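Local structure of SalCYP truncation (Salinispora tropica, 7ABB) at residues E358-D370 and L378-W388. The protein belongs to the cytochrome P450 superfamily and, in this truncated form, holds a heme c within its largely helical fold. Sequence-based numbering, arbitrary orientation.
Sequences EWHELIPDYRLPD and LRNVYDLRIVW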
loop_
_atom_site.group_PDB
_atom_site.type_symbol
_atom_site.label_atom_id
_atom_site.label_comp_id
_atom_site.label_asym_id
_atom_site.label_seq_id
_atom_site.Cartn_x
_atom_site.Cartn_y
_atom_site.Cartn_z
ATOM N N GLU A 358 -19.867 1.953 -2.292
ATOM C CA GLU A 358 -20.596 2.078 -3.550
ATOM C C GLU A 358 -20.822 0.707 -4.181
ATOM O O GLU A 358 -21.861 0.479 -4.810
ATOM C CB GLU A 358 -19.857 3.020 -4.508
ATOM C CG GLU A 358 -19.787 4.468 -4.018
ATOM C CD GLU A 358 -21.144 5.034 -3.755
ATOM O OE1 GLU A 358 -21.993 4.975 -4.671
ATOM O OE2 GLU A 358 -21.375 5.536 -2.641
ATOM N N TRP A 359 -19.881 -0.221 -3.992
ATOM C CA TRP A 359 -20.056 -1.579 -4.492
ATOM C C TRP A 359 -21.306 -2.213 -3.896
ATOM O O TRP A 359 -22.131 -2.772 -4.622
ATOM C CB TRP A 359 -18.809 -2.415 -4.174
ATOM C CG TRP A 359 -18.925 -3.826 -4.661
ATOM C CD1 TRP A 359 -19.598 -4.845 -4.050
ATOM C CD2 TRP A 359 -18.386 -4.366 -5.876
ATOM N NE1 TRP A 359 -19.502 -5.977 -4.802
ATOM C CE2 TRP A 359 -18.771 -5.719 -5.929
ATOM C CE3 TRP A 359 -17.631 -3.842 -6.924
ATOM C CZ2 TRP A 359 -18.423 -6.552 -6.988
ATOM C CZ3 TRP A 359 -17.284 -4.666 -7.982
ATOM C CH2 TRP A 359 -17.671 -6.023 -7.993
ATOM N N HIS A 360 -21.476 -2.132 -2.573
ATOM C CA HIS A 360 -22.611 -2.818 -1.954
ATOM C C HIS A 360 -23.946 -2.126 -2.199
ATOM O O HIS A 360 -25.006 -2.751 -2.086
ATOM C CB HIS A 360 -22.329 -2.990 -0.465
ATOM C CG HIS A 360 -21.309 -4.046 -0.195
ATOM N ND1 HIS A 360 -19.952 -3.808 -0.239
ATOM C CD2 HIS A 360 -21.451 -5.371 0.042
ATOM C CE1 HIS A 360 -19.301 -4.932 0.009
ATOM N NE2 HIS A 360 -20.190 -5.897 0.176
ATOM N N GLU A 361 -23.925 -0.861 -2.611
ATOM C CA GLU A 361 -25.151 -0.188 -3.016
ATOM C C GLU A 361 -25.666 -0.734 -4.334
ATOM O O GLU A 361 -26.877 -0.899 -4.512
ATOM C CB GLU A 361 -24.887 1.306 -3.135
ATOM C CG GLU A 361 -26.071 2.083 -3.640
ATOM C CD GLU A 361 -27.242 2.065 -2.680
ATOM O OE1 GLU A 361 -28.399 1.941 -3.147
ATOM O OE2 GLU A 361 -27.002 2.183 -1.458
ATOM N N LEU A 362 -24.763 -1.018 -5.265
ATOM C CA LEU A 362 -25.146 -1.477 -6.591
ATOM C C LEU A 362 -25.126 -2.993 -6.737
ATOM O O LEU A 362 -25.898 -3.542 -7.537
ATOM C CB LEU A 362 -24.210 -0.844 -7.628
ATOM C CG LEU A 362 -24.409 0.659 -7.846
ATOM C CD1 LEU A 362 -23.290 1.193 -8.712
ATOM C CD2 LEU A 362 -25.758 0.928 -8.493
ATOM N N ILE A 363 -24.271 -3.668 -5.976
ATOM C CA ILE A 363 -24.039 -5.108 -6.049
ATOM C C ILE A 363 -24.025 -5.648 -4.619
ATOM O O ILE A 363 -22.951 -5.978 -4.085
ATOM C CB ILE A 363 -22.730 -5.419 -6.796
ATOM C CG1 ILE A 363 -22.656 -4.679 -8.143
ATOM C CG2 ILE A 363 -22.555 -6.956 -6.961
ATOM C CD1 ILE A 363 -21.325 -4.867 -8.888
ATOM N N PRO A 364 -25.184 -5.720 -3.954
ATOM C CA PRO A 364 -25.207 -6.170 -2.555
ATOM C C PRO A 364 -24.876 -7.628 -2.388
ATOM O O PRO A 364 -24.388 -8.012 -1.317
ATOM C CB PRO A 364 -26.637 -5.855 -2.108
ATOM C CG PRO A 364 -27.447 -5.857 -3.375
ATOM C CD PRO A 364 -26.512 -5.276 -4.410
ATOM N N ASP A 365 -25.176 -8.462 -3.382
ATOM C CA ASP A 365 -24.939 -9.898 -3.315
ATOM C C ASP A 365 -24.074 -10.286 -4.506
ATOM O O ASP A 365 -24.334 -9.854 -5.638
ATOM C CB ASP A 365 -26.274 -10.653 -3.331
ATOM C CG ASP A 365 -26.132 -12.125 -2.999
ATOM O OD1 ASP A 365 -25.031 -12.579 -2.658
ATOM O OD2 ASP A 365 -27.154 -12.823 -3.085
ATOM N N TYR A 366 -23.033 -11.067 -4.246
ATOM C CA TYR A 366 -22.054 -11.429 -5.256
ATOM C C TYR A 366 -21.284 -12.623 -4.709
ATOM O O TYR A 366 -21.357 -12.934 -3.516
ATOM C CB TYR A 366 -21.128 -10.234 -5.607
ATOM C CG TYR A 366 -20.494 -9.603 -4.380
ATOM C CD1 TYR A 366 -21.180 -8.657 -3.629
ATOM C CD2 TYR A 366 -19.264 -10.041 -3.936
ATOM C CE1 TYR A 366 -20.627 -8.123 -2.481
ATOM C CE2 TYR A 366 -18.706 -9.517 -2.817
ATOM C CZ TYR A 366 -19.399 -8.579 -2.091
ATOM O OH TYR A 366 -18.830 -8.069 -0.944
ATOM N N ARG A 367 -20.497 -13.253 -5.576
ATOM C CA ARG A 367 -19.771 -14.448 -5.172
ATOM C C ARG A 367 -18.579 -14.666 -6.097
ATOM O O ARG A 367 -18.475 -14.078 -7.168
ATOM C CB ARG A 367 -20.685 -15.682 -5.151
ATOM C CG ARG A 367 -21.182 -16.099 -6.534
ATOM C CD ARG A 367 -22.204 -17.230 -6.499
ATOM N NE ARG A 367 -23.426 -16.821 -5.828
ATOM C CZ ARG A 367 -24.464 -17.625 -5.586
ATOM N NH1 ARG A 367 -24.449 -18.899 -5.998
ATOM N NH2 ARG A 367 -25.544 -17.164 -4.965
ATOM N N LEU A 368 -17.695 -15.546 -5.680
ATOM C CA LEU A 368 -16.669 -16.013 -6.594
ATOM C C LEU A 368 -17.278 -17.064 -7.525
ATOM O O LEU A 368 -18.268 -17.712 -7.180
ATOM C CB LEU A 368 -15.487 -16.590 -5.810
ATOM C CG LEU A 368 -14.872 -15.584 -4.830
ATOM C CD1 LEU A 368 -13.698 -16.254 -4.082
ATOM C CD2 LEU A 368 -14.426 -14.313 -5.507
ATOM N N PRO A 369 -16.713 -17.248 -8.724
ATOM C CA PRO A 369 -17.370 -18.130 -9.717
ATOM C C PRO A 369 -17.689 -19.507 -9.171
ATOM O O PRO A 369 -18.821 -19.998 -9.316
ATOM C CB PRO A 369 -16.348 -18.163 -10.856
ATOM C CG PRO A 369 -15.724 -16.758 -10.793
ATOM C CD PRO A 369 -15.592 -16.486 -9.312
ATOM N N ASP A 370 -16.707 -20.152 -8.518
ATOM C CA ASP A 370 -16.944 -21.356 -7.728
ATOM C C ASP A 370 -16.858 -20.885 -6.290
ATOM O O ASP A 370 -15.743 -20.666 -5.779
ATOM C CB ASP A 370 -15.905 -22.437 -8.013
ATOM C CG ASP A 370 -16.076 -23.650 -7.119
ATOM O OD1 ASP A 370 -16.811 -23.522 -6.126
ATOM O OD2 ASP A 370 -15.502 -24.719 -7.420
ATOM N N LEU A 378 -4.143 -12.682 -3.145
ATOM C CA LEU A 378 -3.967 -11.980 -4.416
ATOM C C LEU A 378 -2.765 -11.052 -4.329
ATOM O O LEU A 378 -2.720 -10.199 -3.448
ATOM C CB LEU A 378 -5.215 -11.177 -4.769
ATOM C CG LEU A 378 -6.492 -12.030 -4.831
ATOM C CD1 LEU A 378 -7.688 -11.126 -5.029
ATOM C CD2 LEU A 378 -6.392 -13.070 -5.918
ATOM N N ARG A 379 -1.798 -11.247 -5.221
ATOM C CA ARG A 379 -0.596 -10.428 -5.284
ATOM C C ARG A 379 0.000 -10.576 -6.675
ATOM O O ARG A 379 -0.323 -11.512 -7.411
ATOM C CB ARG A 379 0.425 -10.843 -4.217
ATOM C CG ARG A 379 0.844 -12.293 -4.329
ATOM C CD ARG A 379 1.609 -12.796 -3.101
ATOM N NE ARG A 379 3.005 -12.368 -3.096
ATOM C CZ ARG A 379 4.042 -13.137 -3.427
ATOM N NH1 ARG A 379 3.869 -14.399 -3.810
ATOM N NH2 ARG A 379 5.265 -12.633 -3.382
ATOM N N ASN A 380 0.874 -9.639 -7.035
ATOM C CA ASN A 380 1.594 -9.717 -8.318
ATOM C C ASN A 380 0.560 -9.795 -9.441
ATOM O O ASN A 380 -0.350 -8.951 -9.488
ATOM C CB ASN A 380 2.565 -10.883 -8.265
ATOM C CG ASN A 380 3.612 -10.715 -7.179
ATOM O OD1 ASN A 380 4.018 -9.595 -6.883
ATOM N ND2 ASN A 380 4.034 -11.818 -6.578
ATOM N N VAL A 381 0.658 -10.763 -10.350
ATOM C CA VAL A 381 -0.286 -10.929 -11.451
ATOM C C VAL A 381 -1.370 -11.917 -11.039
ATOM O O VAL A 381 -1.082 -13.070 -10.707
ATOM C CB VAL A 381 0.437 -11.409 -12.714
ATOM C CG1 VAL A 381 -0.563 -11.624 -13.854
ATOM C CG2 VAL A 381 1.517 -10.407 -13.107
ATOM N N TYR A 382 -2.614 -11.461 -11.065
ATOM C CA TYR A 382 -3.763 -12.294 -10.733
ATOM C C TYR A 382 -4.969 -11.772 -11.501
ATOM O O TYR A 382 -4.945 -10.672 -12.054
ATOM C CB TYR A 382 -4.026 -12.279 -9.224
ATOM C CG TYR A 382 -4.421 -10.924 -8.689
ATOM C CD1 TYR A 382 -5.752 -10.513 -8.679
ATOM C CD2 TYR A 382 -3.455 -10.046 -8.196
ATOM C CE1 TYR A 382 -6.118 -9.272 -8.194
ATOM C CE2 TYR A 382 -3.809 -8.803 -7.711
ATOM C CZ TYR A 382 -5.139 -8.417 -7.710
ATOM O OH TYR A 382 -5.535 -7.187 -7.235
ATOM N N ASP A 383 -6.045 -12.559 -11.509
ATOM C CA ASP A 383 -7.292 -12.141 -12.148
ATOM C C ASP A 383 -8.431 -12.517 -11.210
ATOM O O ASP A 383 -8.781 -13.694 -11.093
ATOM C CB ASP A 383 -7.451 -12.791 -13.524
ATOM C CG ASP A 383 -8.721 -12.356 -14.245
ATOM O OD1 ASP A 383 -9.515 -11.598 -13.659
ATOM O OD2 ASP A 383 -8.918 -12.774 -15.407
ATOM N N LEU A 384 -8.995 -11.532 -10.541
ATOM C CA LEU A 384 -10.090 -11.739 -9.606
ATOM C C LEU A 384 -11.390 -11.523 -10.362
ATOM O O LEU A 384 -11.757 -10.384 -10.662
ATOM C CB LEU A 384 -9.977 -10.783 -8.427
ATOM C CG LEU A 384 -11.187 -10.767 -7.496
ATOM C CD1 LEU A 384 -11.414 -12.134 -6.890
ATOM C CD2 LEU A 384 -11.003 -9.737 -6.411
ATOM N N ARG A 385 -12.073 -12.620 -10.671
ATOM C CA ARG A 385 -13.400 -12.574 -11.272
ATOM C C ARG A 385 -14.439 -12.666 -10.161
ATOM O O ARG A 385 -14.370 -13.551 -9.305
ATOM C CB ARG A 385 -13.581 -13.713 -12.277
ATOM C CG ARG A 385 -14.936 -13.740 -12.983
ATOM C CD ARG A 385 -14.985 -14.797 -14.085
ATOM N NE ARG A 385 -16.323 -14.969 -14.672
ATOM C CZ ARG A 385 -16.959 -16.138 -14.814
ATOM N NH1 ARG A 385 -16.387 -17.271 -14.396
ATOM N NH2 ARG A 385 -18.182 -16.193 -15.375
ATOM N N ILE A 386 -15.402 -11.756 -10.186
ATOM C CA ILE A 386 -16.543 -11.772 -9.284
ATOM C C ILE A 386 -17.781 -11.855 -10.161
ATOM O O ILE A 386 -17.810 -11.271 -11.252
ATOM C CB ILE A 386 -16.586 -10.511 -8.402
ATOM C CG1 ILE A 386 -15.255 -10.325 -7.675
ATOM C CG2 ILE A 386 -17.763 -10.545 -7.447
ATOM C CD1 ILE A 386 -15.195 -9.111 -6.792
ATOM N N VAL A 387 -18.795 -12.593 -9.696
ATOM C CA VAL A 387 -20.048 -12.728 -10.427
ATOM C C VAL A 387 -21.232 -12.450 -9.500
ATOM O O VAL A 387 -21.130 -12.520 -8.273
ATOM C CB VAL A 387 -20.188 -14.128 -11.085
ATOM C CG1 VAL A 387 -19.034 -14.397 -12.057
ATOM C CG2 VAL A 387 -20.275 -15.244 -10.049
ATOM N N TRP A 388 -22.381 -12.146 -10.115
ATOM C CA TRP A 388 -23.588 -11.845 -9.355
ATOM C C TRP A 388 -24.806 -11.989 -10.245
ATOM O O TRP A 388 -24.686 -11.910 -11.467
ATOM C CB TRP A 388 -23.554 -10.426 -8.760
ATOM C CG TRP A 388 -23.319 -9.338 -9.775
ATOM C CD1 TRP A 388 -24.271 -8.609 -10.441
ATOM C CD2 TRP A 388 -22.058 -8.867 -10.241
ATOM N NE1 TRP A 388 -23.671 -7.711 -11.290
ATOM C CE2 TRP A 388 -22.310 -7.840 -11.175
ATOM C CE3 TRP A 388 -20.732 -9.191 -9.935
ATOM C CZ2 TRP A 388 -21.284 -7.169 -11.851
ATOM C CZ3 TRP A 388 -19.712 -8.496 -10.592
ATOM C CH2 TRP A 388 -19.998 -7.509 -11.535
ATOM O OXT TRP A 388 -25.906 -12.188 -9.731
#
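In this cytochrome P450 fold, the loop leaving helix 345-362 adds a single antiparallel bridge to strand 385-387, on the edge opposite strand 127-129. Arg367 and Val387 form the hydrogen-bonded pair. Val387 N gives an almost straight bond to Arg367 O (2.9 Å, 177°), while the return bond from Arg367 N to Val387 O, equally short, is more bent. Val387 O also receives a CA-H...O contact from Tyr366.

Beside this bridge, Trp359 in the last turn of the helix and Ile363 just beyond it pack on the C-terminal Trp388. With CG anti to the backbone N (chi1 180°), Trp359 carries the edge of its six-membered ring toward the face of the Trp388 six-membered ring in an offset edge-to-face pair, centroids 5.8 Å apart and planes at 80°. Ile363 lies over a face of the Trp388 indole: its CD1 makes a CH-pi contact 3.9 Å from the six-membered ring centroid, and Ile363 CG2 lies 3.8 Å from both Trp388 CG and Trp388 CD2. Trp388 NE1 is hydrogen-bonded to Val123 O, which together with this packing should hold the ring's rotation. Ile386 CG2 meets the Trp359 edge and also touches Tyr366 CB, 3.8 Å away.

At the far end, Leu368 CD2 touches Leu384 CD1. The extended Arg385 chain, whose NH2 forms a salt bridge with Glu127, runs past Pro369, bringing NH1 to 3.7 Å from Pro369 CB.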